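Hypothetical protein TM1553 (Thermotoga maritima, PDB 1VRM) is an ApbE family protein that, like its relatives, probably transfers FMN from FAD to flavoproteins. Local coordinates at residues Ala170-Arg175 / Glu270-Ala275; Gly193-Ile198 / Gly228-Ser233; Val30-Ser35 / Gly187-Gly192; Glu46-Asp51 / Arg175-Ser180. All blocks are in the same frame, centred on the assembly; numbering follows the deposited sequence. Where two conformers were deposited one is given.

Overall arrangement
All four contacts are built round the antiparallel sheet and the helices packed on it. Along the chain contact 3 (30-35 with 187-192) encloses contact 4 (46-51 with 175-180), and contact 1 (170-175 with 270-275) encloses contact 2 (193-198 with 228-233). Contacts 2 and 3 have centres about 10 Å apart and belong to neighbouring strand pairs of the sheet. Contacts 1 and 4, with centres about 12 Å apart, share helix 166-181, which meets helix 272-296 in one and helix 41-58 in the other. Asp172 of contact 1 bridges to Arg196 of contact 2. Early, middle and late parts of the chain are thereby joined in one layered unit.

Contact 1 of 4, residues Ala170-Arg175 / Glu270-Ala275; sequences ALDRAR and EDATTA
Asp172 and Ala272 mark the closest backbone approach, with 5.8 Å between their CA atoms, where the middle of helix 166-181 passes the first turn of helix 272-296. The carboxylate of Asp172 reaches across between the helices and grips that helix start with both oxygens. Its OD1 receives Ala272 N at 2.8 Å through the syn lone pair, in a fairly straight bond (160° at the hydrogen). OD2 takes two donors from one residue: Thr273 N at 2.8 Å, from above the carboxylate plane, and Thr273 OG1 at 2.7 Å, on the anti side and from the same face. CG of Asp172 stands anti to the carbonyl carbon (chi1 -73°), which sends the carboxylate out toward the amides. Beside it, CB of Leu171 packs on CB of Ala272 at 3.8 Å. The second acid, Asp271, serves its own helix: OD1 accepts Thr274 N at 2.8 Å as well as Thr274 OG1. The two acids lie close, but these N-H and hydroxyl donors, the helix N-terminus and Arg196, which bridges to Asp172 OD1, probably offset their repulsion. The arrangement is an N-cap at Asp271, supplemented by a carboxylate from another helix that binds the first-turn amides.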
loop_
_atom_site.group_PDB
_atom_site.type_symbol
_atom_site.label_atom_id
_atom_site.label_comp_id
_atom_site.label_asym_id
_atom_site.label_seq_id
_atom_site.Cartn_x
_atom_site.Cartn_y
_atom_site.Cartn_z
ATOM N N ALA A 170 -0.610 -5.210 6.826
ATOM C CA ALA A 170 -0.287 -6.648 6.981
ATOM C C ALA A 170 1.195 -6.800 7.354
ATOM O O ALA A 170 1.558 -7.655 8.206
ATOM C CB ALA A 170 -0.579 -7.377 5.746
ATOM N N LEU A 171 2.053 -6.002 6.731
ATOM C CA LEU A 171 3.485 -6.106 7.012
ATOM C C LEU A 171 3.808 -5.698 8.438
ATOM O O LEU A 171 4.660 -6.294 9.068
ATOM C CB LEU A 171 4.343 -5.318 6.038
ATOM C CG LEU A 171 4.299 -5.926 4.626
ATOM C CD1 LEU A 171 4.877 -4.928 3.614
ATOM C CD2 LEU A 171 5.014 -7.233 4.534
ATOM N N ASP A 172 3.197 -4.623 8.899
ATOM C CA ASP A 172 3.388 -4.193 10.276
ATOM C C ASP A 172 2.874 -5.284 11.252
ATOM O O ASP A 172 3.539 -5.591 12.223
ATOM C CB ASP A 172 2.720 -2.859 10.528
ATOM C CG ASP A 172 3.472 -1.713 9.867
ATOM O OD1 ASP A 172 4.713 -1.870 9.598
ATOM O OD2 ASP A 172 2.819 -0.666 9.583
ATOM N N ARG A 173 1.704 -5.859 10.969
ATOM C CA ARG A 173 1.193 -6.977 11.774
ATOM C C ARG A 173 2.150 -8.169 11.758
ATOM O O ARG A 173 2.390 -8.806 12.789
ATOM C CB ARG A 173 -0.175 -7.412 11.304
ATOM C CG ARG A 173 -1.211 -6.546 11.995
ATOM C CD ARG A 173 -2.564 -7.078 11.857
ATOM N NE ARG A 173 -2.668 -8.468 12.267
ATOM C CZ ARG A 173 -2.985 -8.897 13.472
ATOM N NH1 ARG A 173 -3.274 -8.029 14.440
ATOM N NH2 ARG A 173 -3.064 -10.209 13.704
ATOM N N ALA A 174 2.692 -8.466 10.605
ATOM C CA ALA A 174 3.614 -9.576 10.471
ATOM C C ALA A 174 4.804 -9.427 11.412
ATOM O O ALA A 174 5.177 -10.388 12.085
ATOM C CB ALA A 174 4.048 -9.751 9.037
ATOM N N ARG A 175 5.431 -8.255 11.446
ATOM C CA ARG A 175 6.511 -8.018 12.391
ATOM C C ARG A 175 6.058 -8.209 13.833
ATOM O O ARG A 175 6.758 -8.830 14.646
ATOM C CB ARG A 175 7.019 -6.597 12.224
ATOM C CG ARG A 175 8.022 -6.177 13.308
ATOM C CD ARG A 175 8.650 -4.845 12.987
ATOM N NE ARG A 175 9.428 -4.362 14.106
ATOM C CZ ARG A 175 8.866 -3.792 15.179
ATOM N NH1 ARG A 175 7.541 -3.657 15.309
ATOM N NH2 ARG A 175 9.642 -3.411 16.158
ATOM N N GLU A 270 9.146 4.714 9.162
ATOM C CA GLU A 270 9.190 3.970 10.386
ATOM C C GLU A 270 8.376 2.705 10.379
ATOM O O GLU A 270 8.726 1.736 11.099
ATOM C CB GLU A 270 8.800 4.832 11.595
ATOM C CG GLU A 270 9.178 4.198 12.905
ATOM N N ASP A 271 7.273 2.719 9.626
ATOM C CA ASP A 271 6.413 1.577 9.556
ATOM C C ASP A 271 5.862 1.427 8.164
ATOM O O ASP A 271 5.886 2.362 7.321
ATOM C CB ASP A 271 5.295 1.622 10.570
ATOM C CG ASP A 271 4.447 2.820 10.421
ATOM O OD1 ASP A 271 3.755 2.957 9.420
ATOM O OD2 ASP A 271 4.501 3.674 11.335
ATOM N N ALA A 272 5.429 0.208 7.874
ATOM C CA ALA A 272 5.042 -0.079 6.521
ATOM C C ALA A 272 3.680 0.530 6.140
ATOM O O ALA A 272 3.460 0.815 4.968
ATOM C CB ALA A 272 5.018 -1.565 6.297
ATOM N N THR A 273 2.776 0.681 7.107
ATOM C CA THR A 273 1.515 1.308 6.852
ATOM C C THR A 273 1.757 2.741 6.285
ATOM O O THR A 273 1.178 3.128 5.263
ATOM C CB THR A 273 0.657 1.371 8.111
ATOM O OG1 THR A 273 0.443 0.044 8.605
ATOM C CG2 THR A 273 -0.665 2.038 7.793
ATOM N N THR A 274 2.603 3.497 6.964
ATOM C CA THR A 274 2.959 4.846 6.529
ATOM C C THR A 274 3.639 4.817 5.138
ATOM O O THR A 274 3.286 5.600 4.249
ATOM C CB THR A 274 3.890 5.491 7.544
ATOM O OG1 THR A 274 3.184 5.583 8.776
ATOM C CG2 THR A 274 4.371 6.890 7.102
ATOM N N ALA A 275 4.604 3.922 4.952
ATOM C CA ALA A 275 5.347 3.876 3.720
ATOM C C ALA A 275 4.407 3.532 2.569
ATOM O O ALA A 275 4.524 4.090 1.481
ATOM C CB ALA A 275 6.489 2.846 3.804
#

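Contact 2 of 4, residues Gly193-Ile198 / Gly228-Ser233; sequences GDVRII and GAVATS
Strands 194-197 and 229-233 run antiparallel, their segment axes approaching to 4.7 Å at 176°, with Val195 and Val230 as a hydrogen-bonded pair: Val195 N reaches Val230 O at 2.8 Å and Val230 N returns to Val195 O at 2.9 Å. On their shared face, CB of Val195 meets CG1 of Val230 at 3.9 Å. Further along, Gly228 O holds two donors, Ile197 N at 3.0 Å in a nearly straight bond and Arg196 NH1 at 3.1 Å, which comes from above the carbonyl plane. CG of Arg196 is anti to the backbone N (chi1 -176°), and a bend at chi2 (72°) folds the chain back so that CD lies against CB of Ala229 at 3.6 Å. These are central strands of the antiparallel sheet of this ApbE family protein, and the face carrying Arg196 and Ala229 is covered by helices 166-181 and 272-296. There the NE of Arg196 forms its salt bridge with Asp172. A leucine in place of Arg196 would probably leave Asp172 without its charged mate and Gly228 O with one donor fewer. At the other end, Asp194 OD1 accepts Thr232 N at 3.2 Å, on the syn side but well out of the carboxylate plane, while Thr232 OG1 hydrogen-bonds to Thr266 OG1.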
loop_
_atom_site.group_PDB
_atom_site.type_symbol
_atom_site.label_atom_id
_atom_site.label_comp_id
_atom_site.label_asym_id
_atom_site.label_seq_id
_atom_site.Cartn_x
_atom_site.Cartn_y
_atom_site.Cartn_z
ATOM N N GLY A 193 7.018 -6.138 -3.221
ATOM C CA GLY A 193 7.986 -4.980 -3.252
ATOM C C GLY A 193 7.799 -3.864 -2.174
ATOM O O GLY A 193 8.230 -2.679 -2.297
ATOM N N ASP A 194 7.038 -4.193 -1.156
ATOM C CA ASP A 194 7.038 -3.476 0.131
ATOM C C ASP A 194 7.748 -4.394 1.124
ATOM O O ASP A 194 7.538 -5.610 1.111
ATOM C CB ASP A 194 5.638 -3.201 0.614
ATOM C CG ASP A 194 4.846 -2.248 -0.332
ATOM O OD1 ASP A 194 5.449 -1.719 -1.295
ATOM O OD2 ASP A 194 3.632 -2.053 -0.080
ATOM N N VAL A 195 8.536 -3.836 2.040
ATOM C CA VAL A 195 9.299 -4.623 2.986
ATOM C C VAL A 195 9.207 -4.023 4.395
ATOM O O VAL A 195 9.260 -2.773 4.569
ATOM C CB VAL A 195 10.792 -4.654 2.579
ATOM C CG1 VAL A 195 11.606 -5.460 3.573
ATOM C CG2 VAL A 195 10.989 -5.264 1.162
ATOM N N ARG A 196 9.022 -4.885 5.381
ATOM C CA ARG A 196 9.125 -4.507 6.798
ATOM C C ARG A 196 10.225 -5.355 7.456
ATOM O O ARG A 196 10.216 -6.576 7.340
ATOM C CB ARG A 196 7.815 -4.700 7.521
ATOM C CG ARG A 196 7.808 -4.244 8.930
ATOM C CD ARG A 196 7.819 -2.728 9.012
ATOM N NE ARG A 196 7.376 -2.252 10.289
ATOM C CZ ARG A 196 8.200 -1.883 11.218
ATOM N NH1 ARG A 196 9.468 -2.000 11.003
ATOM N NH2 ARG A 196 7.756 -1.485 12.372
ATOM N N ILE A 197 11.177 -4.699 8.109
ATOM C CA ILE A 197 12.242 -5.392 8.793
ATOM C C ILE A 197 11.703 -5.909 10.149
ATOM O O ILE A 197 11.160 -5.144 10.961
ATOM C CB ILE A 197 13.468 -4.510 9.020
ATOM C CG1 ILE A 197 13.979 -3.893 7.722
ATOM C CG2 ILE A 197 14.567 -5.246 9.771
ATOM C CD1 ILE A 197 14.179 -4.817 6.605
ATOM N N ILE A 198 11.954 -7.189 10.419
ATOM C CA ILE A 198 11.649 -7.774 11.715
ATOM C C ILE A 198 12.733 -7.453 12.735
ATOM O O ILE A 198 12.447 -6.956 13.849
ATOM C CB ILE A 198 11.425 -9.291 11.657
ATOM C CG1 ILE A 198 10.217 -9.628 10.793
ATOM C CG2 ILE A 198 11.301 -9.872 13.079
ATOM C CD1 ILE A 198 10.082 -11.147 10.455
ATOM N N GLY A 228 12.615 -0.532 10.325
ATOM C CA GLY A 228 11.683 0.281 9.568
ATOM C C GLY A 228 11.151 -0.445 8.355
ATOM O O GLY A 228 11.035 -1.683 8.333
ATOM N N ALA A 229 10.783 0.333 7.341
ATOM C CA ALA A 229 10.125 -0.233 6.210
ATOM C C ALA A 229 10.399 0.564 4.950
ATOM O O ALA A 229 10.795 1.719 4.993
ATOM C CB ALA A 229 8.557 -0.239 6.476
ATOM N N VAL A 230 10.186 -0.095 3.813
ATOM C CA VAL A 230 10.278 0.569 2.527
ATOM C C VAL A 230 9.090 0.089 1.687
ATOM O O VAL A 230 8.714 -1.083 1.738
ATOM C CB VAL A 230 11.634 0.359 1.833
ATOM C CG1 VAL A 230 11.978 -1.098 1.564
ATOM C CG2 VAL A 230 11.674 1.165 0.532
ATOM N N ALA A 231 8.498 0.994 0.927
ATOM C CA ALA A 231 7.362 0.638 0.056
ATOM C C ALA A 231 7.536 1.397 -1.263
ATOM O O ALA A 231 7.926 2.570 -1.255
ATOM C CB ALA A 231 6.036 1.000 0.720
ATOM N N THR A 232 7.124 0.783 -2.369
ATOM C CA THR A 232 7.200 1.377 -3.668
ATOM C C THR A 232 5.817 1.323 -4.333
ATOM O O THR A 232 5.130 0.278 -4.285
ATOM C CB THR A 232 8.294 0.677 -4.511
ATOM O OG1 THR A 232 9.577 0.915 -3.913
ATOM C CG2 THR A 232 8.296 1.210 -5.949
ATOM N N SER A 233 5.390 2.445 -4.922
ATOM C CA SER A 233 4.221 2.452 -5.813
ATOM C C SER A 233 4.766 2.716 -7.203
ATOM O O SER A 233 5.561 3.601 -7.410
ATOM C CB SER A 233 3.225 3.544 -5.463
ATOM O OG SER A 233 2.580 3.245 -4.252
HETATM O O HOH W 1 10.294 -0.992 -2.209
HETATM O O HOH W 2 11.642 -2.719 11.859
HETATM O O HOH W 3 11.201 -0.985 13.350
#

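Contact 3 of 4, residues Val30-Ser35 / Gly187-Gly192; sequences VRIVVS and GFVEAG
Val33 lies over one face of the Phe188 ring, its CB 3.9 Å from the centroid in a CH-pi contact, while the Arg31 guanidinium stands at the ring edge. The guanidinium is turned perpendicular to the ring, so that Phe188 CZ sits over its centre; Glu190 OE1, in the conformer given, lies near the guanidinium edge. This cluster occupies one face of an antiparallel strand pair, 30-35 with 187-191, in the main sheet. The Phe188 ring reaches Val33 with CG between the backbone N and the carbonyl carbon (chi1 66°), which carries CZ to within 3.4 Å of Val33 CG2. Replacing Phe188 by an alanine is likely to uncover Val33 and take away the ring edge that lies over the Arg31 guanidinium. The extended Arg31 chain pairs its NE with Glu20 on adjacent strand 19-25; its long salt bridge, NH1 to Glu190 OE1 at 3.7 Å, is tentative. Across the other face Val30, Ile32, Val189 and Ala191 meet beneath helices 41-58 and 166-181; Ile32 and Val189 lie side by side. A CB on Gly187 would clash with Val33 O, and its backbone (phi 127°) already calls for glycine; its CA lies 3.1 Å from Val33 O in a CA-H...O contact.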
loop_
_atom_site.group_PDB
_atom_site.type_symbol
_atom_site.label_atom_id
_atom_site.label_comp_id
_atom_site.label_asym_id
_atom_site.label_seq_id
_atom_site.Cartn_x
_atom_site.Cartn_y
_atom_site.Cartn_z
ATOM N N VAL A 30 4.355 -12.854 -1.687
ATOM C CA VAL A 30 4.886 -12.540 -0.368
ATOM C C VAL A 30 6.073 -13.430 -0.061
ATOM O O VAL A 30 6.163 -14.550 -0.575
ATOM C CB VAL A 30 3.817 -12.630 0.742
ATOM C CG1 VAL A 30 2.628 -11.733 0.415
ATOM C CG2 VAL A 30 3.336 -14.032 0.950
ATOM N N ARG A 31 6.979 -12.930 0.769
ATOM C CA ARG A 31 8.172 -13.639 1.174
ATOM C C ARG A 31 8.384 -13.347 2.646
ATOM O O ARG A 31 8.345 -12.173 3.085
ATOM C CB ARG A 31 9.332 -13.192 0.315
ATOM C CG ARG A 31 10.649 -13.784 0.624
ATOM C CD ARG A 31 11.584 -13.129 -0.363
ATOM N NE ARG A 31 12.888 -13.691 -0.251
ATOM C CZ ARG A 31 13.980 -13.112 -0.698
ATOM N NH1 ARG A 31 13.920 -11.912 -1.268
ATOM N NH2 ARG A 31 15.135 -13.741 -0.540
ATOM N N ILE A 32 8.567 -14.383 3.429
ATOM C CA ILE A 32 8.700 -14.233 4.854
ATOM C C ILE A 32 10.056 -14.857 5.218
ATOM O O ILE A 32 10.275 -16.012 4.912
ATOM C CB ILE A 32 7.567 -14.975 5.563
ATOM C CG1 ILE A 32 6.170 -14.437 5.182
ATOM C CG2 ILE A 32 7.756 -14.924 7.084
ATOM C CD1 ILE A 32 5.080 -15.470 5.304
ATOM N N VAL A 33 10.957 -14.103 5.825
ATOM C CA VAL A 33 12.326 -14.576 6.079
ATOM C C VAL A 33 12.571 -14.306 7.551
ATOM O O VAL A 33 12.489 -13.165 8.017
ATOM C CB VAL A 33 13.341 -13.853 5.242
ATOM C CG1 VAL A 33 14.740 -14.170 5.698
ATOM C CG2 VAL A 33 13.114 -14.160 3.775
ATOM N N VAL A 34 12.793 -15.381 8.299
ATOM C CA VAL A 34 12.791 -15.313 9.758
ATOM C C VAL A 34 13.859 -16.208 10.340
ATOM O O VAL A 34 14.083 -17.321 9.887
ATOM C CB VAL A 34 11.368 -15.494 10.375
ATOM C CG1 VAL A 34 10.824 -16.876 10.158
ATOM C CG2 VAL A 34 11.367 -15.056 11.831
ATOM N N SER A 35 14.497 -15.685 11.392
ATOM C CA SER A 35 15.421 -16.467 12.230
ATOM C C SER A 35 15.009 -16.331 13.680
ATOM O O SER A 35 14.697 -15.248 14.130
ATOM C CB SER A 35 16.844 -15.991 12.033
ATOM O OG SER A 35 17.759 -16.634 12.941
ATOM N N GLY A 187 14.956 -10.922 10.682
ATOM C CA GLY A 187 14.450 -11.187 9.337
ATOM C C GLY A 187 13.630 -10.023 8.791
ATOM O O GLY A 187 13.785 -8.856 9.195
ATOM N N PHE A 188 12.818 -10.350 7.795
ATOM C CA PHE A 188 12.020 -9.350 7.103
ATOM C C PHE A 188 10.818 -10.026 6.478
ATOM O O PHE A 188 10.789 -11.260 6.316
ATOM C CB PHE A 188 12.829 -8.606 6.040
ATOM C CG PHE A 188 13.261 -9.466 4.904
ATOM C CD1 PHE A 188 12.418 -9.618 3.793
ATOM C CD2 PHE A 188 14.508 -10.076 4.915
ATOM C CE1 PHE A 188 12.794 -10.421 2.754
ATOM C CE2 PHE A 188 14.907 -10.860 3.867
ATOM C CZ PHE A 188 14.026 -11.023 2.790
ATOM N N VAL A 189 9.810 -9.222 6.196
ATOM C CA VAL A 189 8.679 -9.681 5.419
ATOM C C VAL A 189 8.502 -8.767 4.226
ATOM O O VAL A 189 8.687 -7.553 4.365
ATOM C CB VAL A 189 7.395 -9.669 6.227
ATOM C CG1 VAL A 189 6.250 -10.307 5.440
ATOM C CG2 VAL A 189 7.587 -10.376 7.573
ATOM N N GLU A 190 8.111 -9.338 3.102
ATOM C CA GLU A 190 7.973 -8.594 1.848
ATOM C C GLU A 190 6.628 -8.970 1.248
ATOM O O GLU A 190 6.211 -10.131 1.320
ATOM C CB GLU A 190 9.098 -8.988 0.909
ATOM C CG GLU A 190 9.180 -8.211 -0.349
ATOM C CD GLU A 190 10.388 -8.623 -1.189
ATOM O OE1 GLU A 190 11.197 -9.449 -0.709
ATOM O OE2 GLU A 190 10.509 -8.122 -2.330
ATOM N N ALA A 191 5.968 -7.974 0.671
ATOM C CA ALA A 191 4.741 -8.207 -0.092
ATOM C C ALA A 191 4.781 -7.257 -1.252
ATOM O O ALA A 191 4.825 -6.045 -1.069
ATOM C CB ALA A 191 3.524 -8.011 0.760
ATOM N N GLY A 192 4.831 -7.813 -2.445
ATOM C CA GLY A 192 4.818 -7.014 -3.659
ATOM C C GLY A 192 5.805 -5.864 -3.625
ATOM O O GLY A 192 5.467 -4.700 -3.954
#

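Contact 4 of 4, residues Glu46-Asp51 / Arg175-Ser180; sequences EAILED and RQIALS
Ile177 is the centre of this helix pair, its two branches reaching different residues of helix 41-58. CG2 rests against CB of Ala47 at 3.9 Å and CG1 of Ile48 at 4.0 Å. Its CD1 runs the other way along that helix, to CB of Asp51 at 3.5 Å, and also borders the carboxylate at OD2 (3.6 Å). With CG1 anti to the carbonyl carbon (chi1 -68°) and the chain extended at chi2 (164°), the methyl is carried out to Asp51. Ile48 crosses Ile177 obliquely and sends its own CD1 to CB of Ala178, at 4.1 Å. The small Ala47 and Ala178 accompany the larger isoleucines, and the segment axes come within 9.3 Å at an angle of 151°, a broadly antiparallel packing of two helices held by apolar contacts. Each oxygen of the Asp51 carboxylate has an arginine partner: OD2 pairs with Arg173, one turn earlier on helix 166-181, and OD1 with Arg54 of its own helix, so this buried acid probably stays ionised beside the hydrocarbon of Ile177. Beyond these, Ile48 continues onto Ala174 and onto Ile32 of strand 28-35, while Val189 of strand 186-191 touches Met52 and Ala174, seating the two helices side by side on the sheet.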
loop_
_atom_site.group_PDB
_atom_site.type_symbol
_atom_site.label_atom_id
_atom_site.label_comp_id
_atom_site.label_asym_id
_atom_site.label_seq_id
_atom_site.Cartn_x
_atom_site.Cartn_y
_atom_site.Cartn_z
ATOM N N GLU A 46 4.630 -19.502 9.357
ATOM C CA GLU A 46 3.269 -20.007 9.116
ATOM C C GLU A 46 2.220 -19.064 9.732
ATOM O O GLU A 46 1.223 -18.754 9.075
ATOM C CB GLU A 46 3.098 -21.410 9.690
ATOM C CG GLU A 46 1.650 -21.982 9.658
ATOM C CD GLU A 46 0.950 -22.042 8.291
ATOM O OE1 GLU A 46 1.642 -22.253 7.253
ATOM O OE2 GLU A 46 -0.338 -21.948 8.275
ATOM N N ALA A 47 2.460 -18.637 10.951
ATOM C CA ALA A 47 1.571 -17.678 11.655
ATOM C C ALA A 47 1.422 -16.404 10.844
ATOM O O ALA A 47 0.315 -15.868 10.698
ATOM C CB ALA A 47 2.108 -17.330 12.978
ATOM N N ILE A 48 2.550 -15.909 10.371
ATOM C CA ILE A 48 2.567 -14.674 9.580
ATOM C C ILE A 48 1.782 -14.841 8.269
ATOM O O ILE A 48 0.928 -14.031 7.916
ATOM C CB ILE A 48 4.004 -14.238 9.283
ATOM C CG1 ILE A 48 4.670 -13.693 10.524
ATOM C CG2 ILE A 48 3.993 -13.200 8.156
ATOM C CD1 ILE A 48 6.136 -13.470 10.401
ATOM N N LEU A 49 2.003 -15.937 7.557
ATOM C CA LEU A 49 1.282 -16.183 6.321
ATOM C C LEU A 49 -0.208 -16.284 6.565
ATOM O O LEU A 49 -1.048 -15.739 5.798
ATOM C CB LEU A 49 1.772 -17.462 5.655
ATOM C CG LEU A 49 1.127 -17.692 4.272
ATOM C CD1 LEU A 49 1.316 -16.554 3.246
ATOM C CD2 LEU A 49 1.649 -19.048 3.738
ATOM N N GLU A 50 -0.566 -16.957 7.654
ATOM C CA GLU A 50 -2.017 -17.063 7.976
ATOM C C GLU A 50 -2.613 -15.668 8.166
ATOM O O GLU A 50 -3.707 -15.388 7.669
ATOM C CB GLU A 50 -2.237 -17.887 9.224
ATOM C CG GLU A 50 -1.858 -19.349 9.018
ATOM C CD GLU A 50 -2.003 -20.167 10.324
ATOM O OE1 GLU A 50 -2.471 -19.632 11.354
ATOM O OE2 GLU A 50 -1.604 -21.344 10.273
ATOM N N ASP A 51 -1.911 -14.803 8.879
ATOM C CA ASP A 51 -2.443 -13.425 9.093
ATOM C C ASP A 51 -2.531 -12.646 7.774
ATOM O O ASP A 51 -3.490 -11.905 7.527
ATOM C CB ASP A 51 -1.607 -12.694 10.101
ATOM C CG ASP A 51 -2.300 -11.483 10.649
ATOM O OD1 ASP A 51 -3.403 -11.672 11.190
ATOM O OD2 ASP A 51 -1.733 -10.350 10.558
ATOM N N ARG A 175 5.431 -8.255 11.446
ATOM C CA ARG A 175 6.511 -8.018 12.391
ATOM C C ARG A 175 6.058 -8.209 13.833
ATOM O O ARG A 175 6.758 -8.830 14.646
ATOM C CB ARG A 175 7.019 -6.597 12.224
ATOM C CG ARG A 175 8.022 -6.177 13.308
ATOM C CD ARG A 175 8.650 -4.845 12.987
ATOM N NE ARG A 175 9.428 -4.362 14.106
ATOM C CZ ARG A 175 8.866 -3.792 15.179
ATOM N NH1 ARG A 175 7.541 -3.657 15.309
ATOM N NH2 ARG A 175 9.642 -3.411 16.158
ATOM N N GLN A 176 4.875 -7.705 14.186
ATOM C CA GLN A 176 4.350 -7.802 15.551
ATOM C C GLN A 176 4.184 -9.278 15.919
ATOM O O GLN A 176 4.503 -9.686 17.036
ATOM C CB GLN A 176 3.001 -7.067 15.702
ATOM C CG GLN A 176 2.989 -5.514 15.452
ATOM C CD GLN A 176 1.517 -4.932 15.204
ATOM O OE1 GLN A 176 0.482 -5.584 15.528
ATOM N NE2 GLN A 176 1.446 -3.704 14.652
ATOM N N ILE A 177 3.690 -10.070 14.978
ATOM C CA ILE A 177 3.503 -11.524 15.192
ATOM C C ILE A 177 4.850 -12.181 15.489
ATOM O O ILE A 177 5.008 -12.904 16.479
ATOM C CB ILE A 177 2.773 -12.201 13.989
ATOM C CG1 ILE A 177 1.330 -11.714 13.921
ATOM C CG2 ILE A 177 2.872 -13.707 14.067
ATOM C CD1 ILE A 177 0.633 -11.984 12.648
ATOM N N ALA A 178 5.851 -11.897 14.659
ATOM C CA ALA A 178 7.159 -12.515 14.832
ATOM C C ALA A 178 7.725 -12.188 16.204
ATOM O O ALA A 178 8.245 -13.061 16.921
ATOM C CB ALA A 178 8.082 -12.044 13.741
ATOM N N LEU A 179 7.662 -10.891 16.546
ATOM C CA LEU A 179 8.241 -10.422 17.835
ATOM C C LEU A 179 7.472 -10.889 19.050
ATOM O O LEU A 179 8.014 -10.951 20.156
ATOM C CB LEU A 179 8.429 -8.919 17.828
ATOM C CG LEU A 179 9.337 -8.391 16.723
ATOM C CD1 LEU A 179 9.417 -6.904 16.756
ATOM C CD2 LEU A 179 10.724 -9.005 16.785
ATOM N N SER A 180 6.214 -11.193 18.852
ATOM C CA SER A 180 5.367 -11.788 19.917
ATOM C C SER A 180 5.810 -13.233 20.224
ATOM O O SER A 180 5.782 -13.689 21.367
ATOM C CB SER A 180 3.891 -11.797 19.497
ATOM O OG SER A 180 3.300 -10.506 19.518
#